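Local structure of phytase (Debaryomyces castellii, 2GFI) at residues D290-S294 with N295-N299; L151-T154 with N155-L158; A85-E88 with K89-Y93; N413-N416 with D417-A420. The protein hydrolyses a phosphate ester of phytate (inositol hexakisphosphate), as a 3-phytase of the histidine acid phosphatase family. All coordinates share one frame; numbering follows the deposited sequence.

Interaction 1 (D290-S294 with N295-N299)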
loop_
_atom_site.group_PDB
_atom_site.type_symbol
_atom_site.label_atom_id
_atom_site.label_comp_id
_atom_site.label_asym_id
_atom_site.label_seq_id
_atom_site.Cartn_x
_atom_site.Cartn_y
_atom_site.Cartn_z
ATOM N N ASP A 290 28.997 -12.679 11.019
ATOM C CA ASP A 290 29.640 -13.722 10.267
ATOM C C ASP A 290 30.067 -13.231 8.874
ATOM O O ASP A 290 31.205 -13.421 8.467
ATOM C CB ASP A 290 28.711 -14.920 10.166
ATOM C CG ASP A 290 29.327 -16.056 9.422
ATOM O OD1 ASP A 290 30.548 -16.267 9.593
ATOM O OD2 ASP A 290 28.691 -16.790 8.627
ATOM N N ASP A 291 29.169 -12.591 8.129
ATOM C CA ASP A 291 29.557 -12.149 6.788
ATOM C C ASP A 291 30.495 -10.972 6.804
ATOM O O ASP A 291 31.345 -10.867 5.930
ATOM C CB ASP A 291 28.348 -11.840 5.933
ATOM C CG ASP A 291 27.500 -13.055 5.690
ATOM O OD1 ASP A 291 28.034 -14.194 5.706
ATOM O OD2 ASP A 291 26.275 -12.966 5.488
ATOM N N TYR A 292 30.365 -10.084 7.783
ATOM C CA TYR A 292 31.311 -8.986 7.846
ATOM C C TYR A 292 32.730 -9.523 8.056
ATOM O O TYR A 292 33.659 -9.099 7.368
ATOM C CB TYR A 292 30.973 -7.954 8.915
ATOM C CG TYR A 292 32.098 -6.944 9.062
ATOM C CD1 TYR A 292 32.223 -5.876 8.158
ATOM C CD2 TYR A 292 33.061 -7.079 10.071
ATOM C CE1 TYR A 292 33.251 -4.949 8.265
ATOM C CE2 TYR A 292 34.097 -6.164 10.189
ATOM C CZ TYR A 292 34.186 -5.099 9.279
ATOM O OH TYR A 292 35.214 -4.194 9.369
ATOM N N TYR A 293 32.874 -10.483 8.964
ATOM C CA TYR A 293 34.196 -10.982 9.348
ATOM C C TYR A 293 34.775 -12.035 8.410
ATOM O O TYR A 293 35.983 -12.300 8.425
ATOM C CB TYR A 293 34.196 -11.491 10.792
ATOM C CG TYR A 293 34.262 -10.381 11.798
ATOM C CD1 TYR A 293 35.466 -9.706 12.021
ATOM C CD2 TYR A 293 33.106 -9.977 12.522
ATOM C CE1 TYR A 293 35.545 -8.677 12.924
ATOM C CE2 TYR A 293 33.171 -8.948 13.429
ATOM C CZ TYR A 293 34.403 -8.305 13.632
ATOM O OH TYR A 293 34.535 -7.299 14.532
ATOM N N SER A 294 33.908 -12.626 7.604
ATOM C CA SER A 294 34.308 -13.637 6.646
ATOM C C SER A 294 34.457 -13.078 5.249
ATOM O O SER A 294 35.423 -13.378 4.565
ATOM C CB SER A 294 33.275 -14.759 6.641
ATOM O OG SER A 294 33.041 -15.110 7.981
ATOM N N ASN A 295 33.485 -12.268 4.828
ATOM C CA ASN A 295 33.386 -11.845 3.430
ATOM C C ASN A 295 33.606 -10.369 3.186
ATOM O O ASN A 295 33.506 -9.927 2.049
ATOM C CB ASN A 295 32.021 -12.193 2.850
ATOM C CG ASN A 295 31.611 -13.610 3.124
ATOM O OD1 ASN A 295 32.446 -14.504 3.162
ATOM N ND2 ASN A 295 30.298 -13.829 3.302
ATOM N N SER A 296 33.860 -9.615 4.242
ATOM C CA SER A 296 34.030 -8.192 4.104
ATOM C C SER A 296 35.269 -7.715 4.865
ATOM O O SER A 296 36.188 -8.492 5.125
ATOM C CB SER A 296 32.759 -7.488 4.578
ATOM O OG SER A 296 32.687 -6.173 4.074
ATOM N N ALA A 297 35.293 -6.446 5.232
ATOM C CA ALA A 297 36.494 -5.810 5.749
ATOM C C ALA A 297 36.974 -6.365 7.095
ATOM O O ALA A 297 38.077 -6.042 7.547
ATOM C CB ALA A 297 36.292 -4.280 5.822
ATOM N N GLY A 298 36.149 -7.181 7.736
ATOM C CA GLY A 298 36.559 -7.897 8.951
ATOM C C GLY A 298 37.684 -8.864 8.629
ATOM O O GLY A 298 38.517 -9.151 9.461
ATOM N N ASN A 299 37.701 -9.371 7.407
ATOM C CA ASN A 299 38.717 -10.305 6.972
ATOM C C ASN A 299 39.755 -9.564 6.120
ATOM O O ASN A 299 39.399 -8.962 5.081
ATOM C CB ASN A 299 38.083 -11.464 6.191
ATOM C CG ASN A 299 39.071 -12.593 5.908
ATOM O OD1 ASN A 299 40.044 -12.407 5.182
ATOM N ND2 ASN A 299 38.813 -13.777 6.473
HETATM O O HOH W 1 37.192 -14.669 8.299
#

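Interaction 2 (L151-T154 with N155-L158)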
loop_
_atom_site.group_PDB
_atom_site.type_symbol
_atom_site.label_atom_id
_atom_site.label_comp_id
_atom_site.label_asym_id
_atom_site.label_seq_id
_atom_site.Cartn_x
_atom_site.Cartn_y
_atom_site.Cartn_z
ATOM N N LEU A 151 21.593 1.857 -24.499
ATOM C CA LEU A 151 23.023 1.559 -24.561
ATOM C C LEU A 151 23.277 0.281 -25.353
ATOM O O LEU A 151 24.419 -0.055 -25.633
ATOM C CB LEU A 151 23.592 1.360 -23.156
ATOM C CG LEU A 151 23.930 2.554 -22.266
ATOM C CD1 LEU A 151 24.656 2.050 -21.016
ATOM C CD2 LEU A 151 24.746 3.604 -22.992
ATOM N N PHE A 152 22.222 -0.447 -25.680
ATOM C CA PHE A 152 22.384 -1.711 -26.359
ATOM C C PHE A 152 22.193 -1.483 -27.852
ATOM O O PHE A 152 21.183 -0.903 -28.276
ATOM C CB PHE A 152 21.375 -2.733 -25.842
ATOM C CG PHE A 152 21.476 -4.113 -26.506
ATOM C CD1 PHE A 152 22.634 -4.881 -26.407
ATOM C CD2 PHE A 152 20.382 -4.655 -27.166
ATOM C CE1 PHE A 152 22.702 -6.137 -26.994
ATOM C CE2 PHE A 152 20.443 -5.915 -27.742
ATOM C CZ PHE A 152 21.594 -6.653 -27.664
ATOM N N ASP A 153 23.177 -1.932 -28.622
ATOM C CA ASP A 153 23.112 -1.944 -30.074
ATOM C C ASP A 153 22.613 -3.305 -30.514
ATOM O O ASP A 153 23.274 -4.319 -30.258
ATOM C CB ASP A 153 24.514 -1.710 -30.658
ATOM C CG ASP A 153 24.477 -1.315 -32.148
ATOM O OD1 ASP A 153 23.620 -1.836 -32.904
ATOM O OD2 ASP A 153 25.270 -0.472 -32.639
ATOM N N THR A 154 21.463 -3.344 -31.179
ATOM C CA THR A 154 20.890 -4.635 -31.562
ATOM C C THR A 154 21.594 -5.360 -32.725
ATOM O O THR A 154 21.227 -6.500 -33.065
ATOM C CB THR A 154 19.386 -4.517 -31.814
ATOM O OG1 THR A 154 19.119 -3.440 -32.725
ATOM C CG2 THR A 154 18.653 -4.111 -30.528
ATOM N N ASN A 155 22.593 -4.705 -33.321
ATOM C CA ASN A 155 23.465 -5.336 -34.306
ATOM C C ASN A 155 24.567 -6.118 -33.617
ATOM O O ASN A 155 25.279 -6.893 -34.271
ATOM C CB ASN A 155 24.110 -4.283 -35.244
ATOM C CG ASN A 155 23.073 -3.513 -36.043
ATOM O OD1 ASN A 155 22.097 -4.107 -36.530
ATOM N ND2 ASN A 155 23.256 -2.179 -36.167
ATOM N N ASP A 156 24.707 -5.896 -32.302
ATOM C CA ASP A 156 25.738 -6.534 -31.494
ATOM C C ASP A 156 25.182 -7.632 -30.602
ATOM O O ASP A 156 24.124 -7.482 -29.984
ATOM C CB ASP A 156 26.472 -5.502 -30.622
ATOM C CG ASP A 156 27.157 -4.402 -31.443
ATOM O OD1 ASP A 156 27.467 -4.641 -32.626
ATOM O OD2 ASP A 156 27.434 -3.266 -30.988
ATOM N N THR A 157 25.892 -8.746 -30.556
ATOM C CA THR A 157 25.675 -9.744 -29.548
ATOM C C THR A 157 25.760 -9.157 -28.118
ATOM O O THR A 157 26.631 -8.330 -27.804
ATOM C CB THR A 157 26.727 -10.844 -29.736
ATOM O OG1 THR A 157 26.251 -11.774 -30.714
ATOM C CG2 THR A 157 26.819 -11.685 -28.513
ATOM N N LEU A 158 24.855 -9.607 -27.251
ATOM C CA LEU A 158 24.934 -9.290 -25.827
ATOM C C LEU A 158 25.813 -10.336 -25.178
ATOM O O LEU A 158 25.493 -11.519 -25.242
ATOM C CB LEU A 158 23.542 -9.305 -25.186
ATOM C CG LEU A 158 23.460 -8.954 -23.706
ATOM C CD1 LEU A 158 23.707 -7.436 -23.475
ATOM C CD2 LEU A 158 22.090 -9.453 -23.129
#

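Interaction 3 (A85-E88 with K89-Y93)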
loop_
_atom_site.group_PDB
_atom_site.type_symbol
_atom_site.label_atom_id
_atom_site.label_comp_id
_atom_site.label_asym_id
_atom_site.label_seq_id
_atom_site.Cartn_x
_atom_site.Cartn_y
_atom_site.Cartn_z
ATOM N N ALA A 85 17.088 -32.747 8.721
ATOM C CA ALA A 85 17.385 -33.239 10.077
ATOM C C ALA A 85 16.560 -32.564 11.201
ATOM O O ALA A 85 16.046 -33.242 12.097
ATOM C CB ALA A 85 18.911 -33.174 10.373
ATOM N N VAL A 86 16.416 -31.242 11.158
ATOM C CA VAL A 86 15.578 -30.567 12.144
ATOM C C VAL A 86 14.136 -30.971 11.950
ATOM O O VAL A 86 13.440 -31.255 12.921
ATOM C CB VAL A 86 15.717 -29.008 12.142
ATOM C CG1 VAL A 86 14.897 -28.396 13.317
ATOM C CG2 VAL A 86 17.167 -28.606 12.333
ATOM N N TYR A 87 13.672 -30.996 10.704
ATOM C CA TYR A 87 12.311 -31.390 10.422
ATOM C C TYR A 87 12.015 -32.772 11.034
ATOM O O TYR A 87 10.946 -32.987 11.606
ATOM C CB TYR A 87 12.079 -31.424 8.905
ATOM C CG TYR A 87 10.732 -32.017 8.494
ATOM C CD1 TYR A 87 9.579 -31.215 8.403
ATOM C CD2 TYR A 87 10.623 -33.381 8.163
ATOM C CE1 TYR A 87 8.341 -31.763 8.005
ATOM C CE2 TYR A 87 9.427 -33.934 7.766
ATOM C CZ TYR A 87 8.288 -33.122 7.701
ATOM O OH TYR A 87 7.122 -33.699 7.315
ATOM N N GLU A 88 12.968 -33.705 10.867
ATOM C CA GLU A 88 12.841 -35.076 11.328
ATOM C C GLU A 88 12.865 -35.146 12.861
ATOM O O GLU A 88 12.065 -35.885 13.432
ATOM C CB GLU A 88 13.914 -35.973 10.693
ATOM C CG GLU A 88 13.641 -36.395 9.240
ATOM C CD GLU A 88 12.224 -36.957 8.994
ATOM O OE1 GLU A 88 11.594 -37.542 9.913
ATOM O OE2 GLU A 88 11.708 -36.838 7.851
ATOM N N LYS A 89 13.758 -34.379 13.510
ATOM C CA LYS A 89 13.723 -34.223 14.971
ATOM C C LYS A 89 12.349 -33.737 15.427
ATOM O O LYS A 89 11.792 -34.294 16.364
ATOM C CB LYS A 89 14.818 -33.284 15.489
ATOM C CG LYS A 89 16.180 -33.940 15.514
ATOM C CD LYS A 89 17.337 -33.012 15.873
ATOM C CE LYS A 89 17.432 -32.797 17.385
ATOM N NZ LYS A 89 18.743 -32.171 17.746
ATOM N N LEU A 90 11.782 -32.740 14.735
ATOM C CA LEU A 90 10.476 -32.218 15.115
ATOM C C LEU A 90 9.403 -33.258 14.901
ATOM O O LEU A 90 8.566 -33.463 15.771
ATOM C CB LEU A 90 10.122 -30.934 14.354
ATOM C CG LEU A 90 11.022 -29.737 14.641
ATOM C CD1 LEU A 90 10.752 -28.654 13.666
ATOM C CD2 LEU A 90 10.844 -29.259 16.061
ATOM N N MET A 91 9.427 -33.919 13.748
ATOM C CA MET A 91 8.416 -34.946 13.461
ATOM C C MET A 91 8.449 -36.144 14.423
ATOM O O MET A 91 7.455 -36.832 14.573
ATOM C CB MET A 91 8.470 -35.425 12.006
ATOM C CG MET A 91 8.052 -34.363 10.962
ATOM S SD MET A 91 6.429 -33.526 11.171
ATOM C CE MET A 91 6.932 -31.986 11.851
ATOM N N SER A 92 9.557 -36.364 15.107
ATOM C CA SER A 92 9.670 -37.549 15.936
ATOM C C SER A 92 9.344 -37.264 17.412
ATOM O O SER A 92 9.374 -38.169 18.262
ATOM C CB SER A 92 11.062 -38.154 15.776
ATOM O OG SER A 92 11.973 -37.366 16.513
ATOM N N TYR A 93 9.034 -36.002 17.706
ATOM C CA TYR A 93 8.412 -35.590 18.956
ATOM C C TYR A 93 7.150 -36.428 19.187
ATOM O O TYR A 93 6.310 -36.543 18.336
ATOM C CB TYR A 93 8.032 -34.107 18.877
ATOM C CG TYR A 93 7.346 -33.574 20.122
ATOM C CD1 TYR A 93 8.003 -33.570 21.334
ATOM C CD2 TYR A 93 6.042 -33.079 20.076
ATOM C CE1 TYR A 93 7.404 -33.087 22.464
ATOM C CE2 TYR A 93 5.423 -32.583 21.217
ATOM C CZ TYR A 93 6.108 -32.599 22.404
ATOM O OH TYR A 93 5.536 -32.158 23.556
#

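Interaction 4 (N413-N416 with D417-A420)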
loop_
_atom_site.group_PDB
_atom_site.type_symbol
_atom_site.label_atom_id
_atom_site.label_comp_id
_atom_site.label_asym_id
_atom_site.label_seq_id
_atom_site.Cartn_x
_atom_site.Cartn_y
_atom_site.Cartn_z
ATOM N N ASN A 413 37.123 10.939 -13.257
ATOM C CA ASN A 413 38.465 11.321 -12.841
ATOM C C ASN A 413 38.686 11.117 -11.366
ATOM O O ASN A 413 39.669 10.510 -10.964
ATOM C CB ASN A 413 38.776 12.771 -13.274
ATOM C CG ASN A 413 38.800 12.919 -14.779
ATOM O OD1 ASN A 413 39.321 12.043 -15.491
ATOM N ND2 ASN A 413 38.207 13.991 -15.283
ATOM N N ASP A 414 37.746 11.613 -10.567
ATOM C CA ASP A 414 37.709 11.384 -9.128
ATOM C C ASP A 414 37.491 9.917 -8.780
ATOM O O ASP A 414 38.072 9.412 -7.827
ATOM C CB ASP A 414 36.597 12.211 -8.519
ATOM C CG ASP A 414 36.885 13.694 -8.565
ATOM O OD1 ASP A 414 38.084 14.071 -8.477
ATOM O OD2 ASP A 414 35.982 14.548 -8.697
ATOM N N TYR A 415 36.661 9.231 -9.563
ATOM C CA TYR A 415 36.400 7.818 -9.315
ATOM C C TYR A 415 37.674 6.993 -9.474
ATOM O O TYR A 415 37.888 6.025 -8.742
ATOM C CB TYR A 415 35.288 7.262 -10.206
ATOM C CG TYR A 415 35.001 5.810 -9.831
ATOM C CD1 TYR A 415 34.544 5.482 -8.534
ATOM C CD2 TYR A 415 35.224 4.763 -10.744
ATOM C CE1 TYR A 415 34.319 4.169 -8.169
ATOM C CE2 TYR A 415 34.986 3.445 -10.385
ATOM C CZ TYR A 415 34.529 3.157 -9.096
ATOM O OH TYR A 415 34.299 1.869 -8.723
ATOM N N ASN A 416 38.522 7.397 -10.431
ATOM C CA ASN A 416 39.857 6.813 -10.591
ATOM C C ASN A 416 40.722 6.911 -9.344
ATOM O O ASN A 416 41.364 5.939 -8.968
ATOM C CB ASN A 416 40.550 7.385 -11.828
ATOM C CG ASN A 416 40.239 6.587 -13.070
ATOM O OD1 ASN A 416 40.842 5.543 -13.318
ATOM N ND2 ASN A 416 39.273 7.047 -13.841
ATOM N N ASP A 417 40.699 8.070 -8.696
ATOM C CA ASP A 417 41.453 8.310 -7.474
ATOM C C ASP A 417 40.926 7.451 -6.310
ATOM O O ASP A 417 41.710 6.893 -5.525
ATOM C CB ASP A 417 41.367 9.793 -7.068
ATOM C CG ASP A 417 42.063 10.734 -8.048
ATOM O OD1 ASP A 417 42.861 10.274 -8.898
ATOM O OD2 ASP A 417 41.865 11.971 -8.030
ATOM N N TYR A 418 39.593 7.382 -6.212
ATOM C CA TYR A 418 38.895 6.548 -5.244
ATOM C C TYR A 418 39.284 5.075 -5.420
ATOM O O TYR A 418 39.734 4.415 -4.465
ATOM C CB TYR A 418 37.360 6.739 -5.353
ATOM C CG TYR A 418 36.613 5.878 -4.354
ATOM C CD1 TYR A 418 36.576 6.236 -3.015
ATOM C CD2 TYR A 418 36.006 4.676 -4.743
ATOM C CE1 TYR A 418 35.940 5.452 -2.085
ATOM C CE2 TYR A 418 35.350 3.892 -3.826
ATOM C CZ TYR A 418 35.322 4.302 -2.487
ATOM O OH TYR A 418 34.709 3.568 -1.526
ATOM N N VAL A 419 39.141 4.560 -6.637
ATOM C CA VAL A 419 39.539 3.174 -6.879
ATOM C C VAL A 419 41.020 2.948 -6.513
ATOM O O VAL A 419 41.337 2.015 -5.754
ATOM C CB VAL A 419 39.223 2.707 -8.304
ATOM C CG1 VAL A 419 39.744 1.289 -8.515
ATOM C CG2 VAL A 419 37.738 2.730 -8.510
ATOM N N ALA A 420 41.906 3.826 -7.009
ATOM C CA ALA A 420 43.332 3.726 -6.678
ATOM C C ALA A 420 43.569 3.661 -5.164
ATOM O O ALA A 420 44.348 2.843 -4.704
ATOM C CB ALA A 420 44.137 4.876 -7.321
#

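Interaction 1 (D290-S294 with N295-N299)
Tyr292, Gly298 and Asn295 carry this contact, where helix 277-295 ends and the chain folds back on its last turn. The Tyr292 ring lies under the backbone of Gly298. Gly298 N sits over one ring face, offset toward the rim, and Gly298 CA is 3.3 Å from Tyr292 CE2. With CG anti to the backbone N (chi1 172°), the ring runs beneath the returning loop. Its outer end also meets Ala297, whose CB is 3.7 Å from Tyr292 OH. That hydroxyl is hydrogen-bonded to Asp351.

Tyr292 O receives Gly298 N at 3.2 Å, from above the carbonyl plane, and a weak bond from Ser296 N. Gly298 CA also lies 3.7 Å from Tyr293 CD1. Residues 296-299 form a type I beta turn.

Asn295 N makes a sound helical bond, 2.8 Å to Asp291 O. The side chains of Asp291 and Asn295 point the same way, with carboxylate and amide planes 21° apart. Asn295 ND2 is hydrogen-bonded to Glu337 of helix 333-343, not to Asp291. A water joins Tyr293 O to Asn299 ND2, which also bonds to Asn215 O. Asn299 OD1 takes Met301 N just before helix 302-318.

The Asp291 side chain lies about 6 Å from that of Asp333, the predicted proton donor. Backbone bonds, and the Asn295 and Asn299 side chains bonded to other parts of the chain, are consistent with a firmly held helix end there.

Interaction 2 (L151-T154 with N155-L158)
The Phe152 ring meets the chain that returns from the turn. Thr157 C lies at its edge, near the ring plane. Leu158 CB and Asp156 O approach obliquely, and the nearest of these approaches is 3.5 Å, from Phe152 CZ to Asp156 O. Leu158 crosses the phenylalanine at about a right angle, its CB 3.7 Å from Phe152 CE1. The first side-chain torsion of Phe152 is fully extended from the backbone N (chi1 -180°), which carries the ring across to Leu158. Phe179 of helix 166-180 meets the same ring edge-to-face.

Two other flat groups, the carboxylate of Asp153 and the amide of Asn155, have planes 51° apart. Asn155 N donates to Asp153 OD1 at 3.1 Å. The bond is nearly straight at 162° and meets the anti side of the carboxylate, somewhat out of its plane.

Residues 153-156 form a type I beta turn. It lies in the loop between helix 133-148 and strand 158-163, which belongs to the mixed central sheet. Asp156 N closes the turn on Asp153 O at 3.0 Å, coming from above the carbonyl plane. With Asp153 OD1 accepting Asn155 N, the first residue also forms an Asx turn.

Asp156 OD2 comes within 3.3 Å of Asp153 CB. The two carboxylates are close, with 3.9 Å between Asp153 OD2 and Asp156 OD2, and probably repel each other. Asn155 is exposed; it is an N-glycosylation site of this protein, although no glycan is modelled on it here.

Interaction 3 (A85-E88 with K89-Y93)
Aromatic packing links Tyr87 and Met91, one helical turn apart. Met91 CG sits over one face of the Tyr87 ring, offset toward the rim, in a CH-pi contact 3.7 Å from the ring centroid. Met91 SD lies obliquely farther out, 4.5 Å from the same centroid, as a Met-aromatic contact. The methionine chain bends at chi2 (-53°), and this turns the sulfur toward the hydroxyl end of the ring. Tyr87 OH is hydrogen-bonded to Tyr108 O.

Apolar packing is lighter on the buried side. Val86 and Leu90 point the same way, and Val86 CG1 is 4.2 Å from Leu90 CD1. Val86 also touches Leu255 of helix 249-266.

The backbone bonds are those of an alpha helix, here the last turns of helix 77-91. Lys89 N reaches Ala85 O at 2.9 Å, Leu90 N reaches Val86 O, and Met91 N reaches Tyr87 O at 2.8 Å. The next bond, Ser92 N to Glu88 O, is weak (3.1 Å, 123°).

The charged ends turn to partners outside these two segments. Lys89 NZ forms a salt bridge with Asp251 of helix 249-266. Glu88 OE2 forms a salt bridge with Lys84 NZ and lies in the plane of the Tyr87 ring, at its edge.

The Tyr87 ring is thus held in two ways: by dispersion from the methionine chain at one face, and by a hydrogen bond at its hydroxyl end.

Interaction 4 (N413-N416 with D417-A420)
Val419 CG2 lies over one face of the Tyr415 ring, offset toward the rim. This is a CH-pi contact with 3.6 Å from the methyl to the ring centroid. The closest approach is tight, 3.3 Å from Val419 CG2 to Tyr415 CZ. A chi1 of -176° sets the Tyr415 ring trans to the main-chain nitrogen and swings it along the helix toward the residue one turn on.

Tyr418 meets the same tyrosine obliquely, its CD2 3.9 Å from Tyr415 CE1. The two rings diverge to different partners: Tyr415 OH is hydrogen-bonded to Tyr390 OH, and Tyr418 OH to Ile343 O. Tyr415 and Val419 also pack on helix 302-318.

The backbone keeps the regular helical pattern. Tyr418 N bonds to Asp414 O at 3.0 Å in the carbonyl plane. Val419 N bonds to Tyr415 O at 2.9 Å, nearly straight at 173°. The first bond, Asp417 N to Asn413 O, is long and weak.

Asp414 and Asp417 lie on the exposed side, where Asp414 OD1 is 4.3 Å from Asp417 OD2. The helix is thus amphipathic: one side packs aromatic and aliphatic groups inward, while the other carries acidic groups whose mutual repulsion is probably softened by solvent.

In the fold
Along the chain the order is interaction 3, interaction 2, interaction 1, interaction 4. None touches another. Interactions 2 and 3 lie on opposite sides of the chain's centre, about 53 Å apart between centres. Interactions 3 and 4 are likewise on opposite sides, with centres about 54 Å apart. Interaction 1 is nearest the middle, and about 24 Å separates its centre from that of interaction 4. Helix 302-318 follows the loop of interaction 1 and packs against the helix of interaction 4. Interaction 2 leads into the central mixed sheet, whereas interaction 3 ends a helix packed on helix 249-266. Interaction 1 lies near the predicted proton donor Asp333; the others are structural packing away from the predicted catalytic residues.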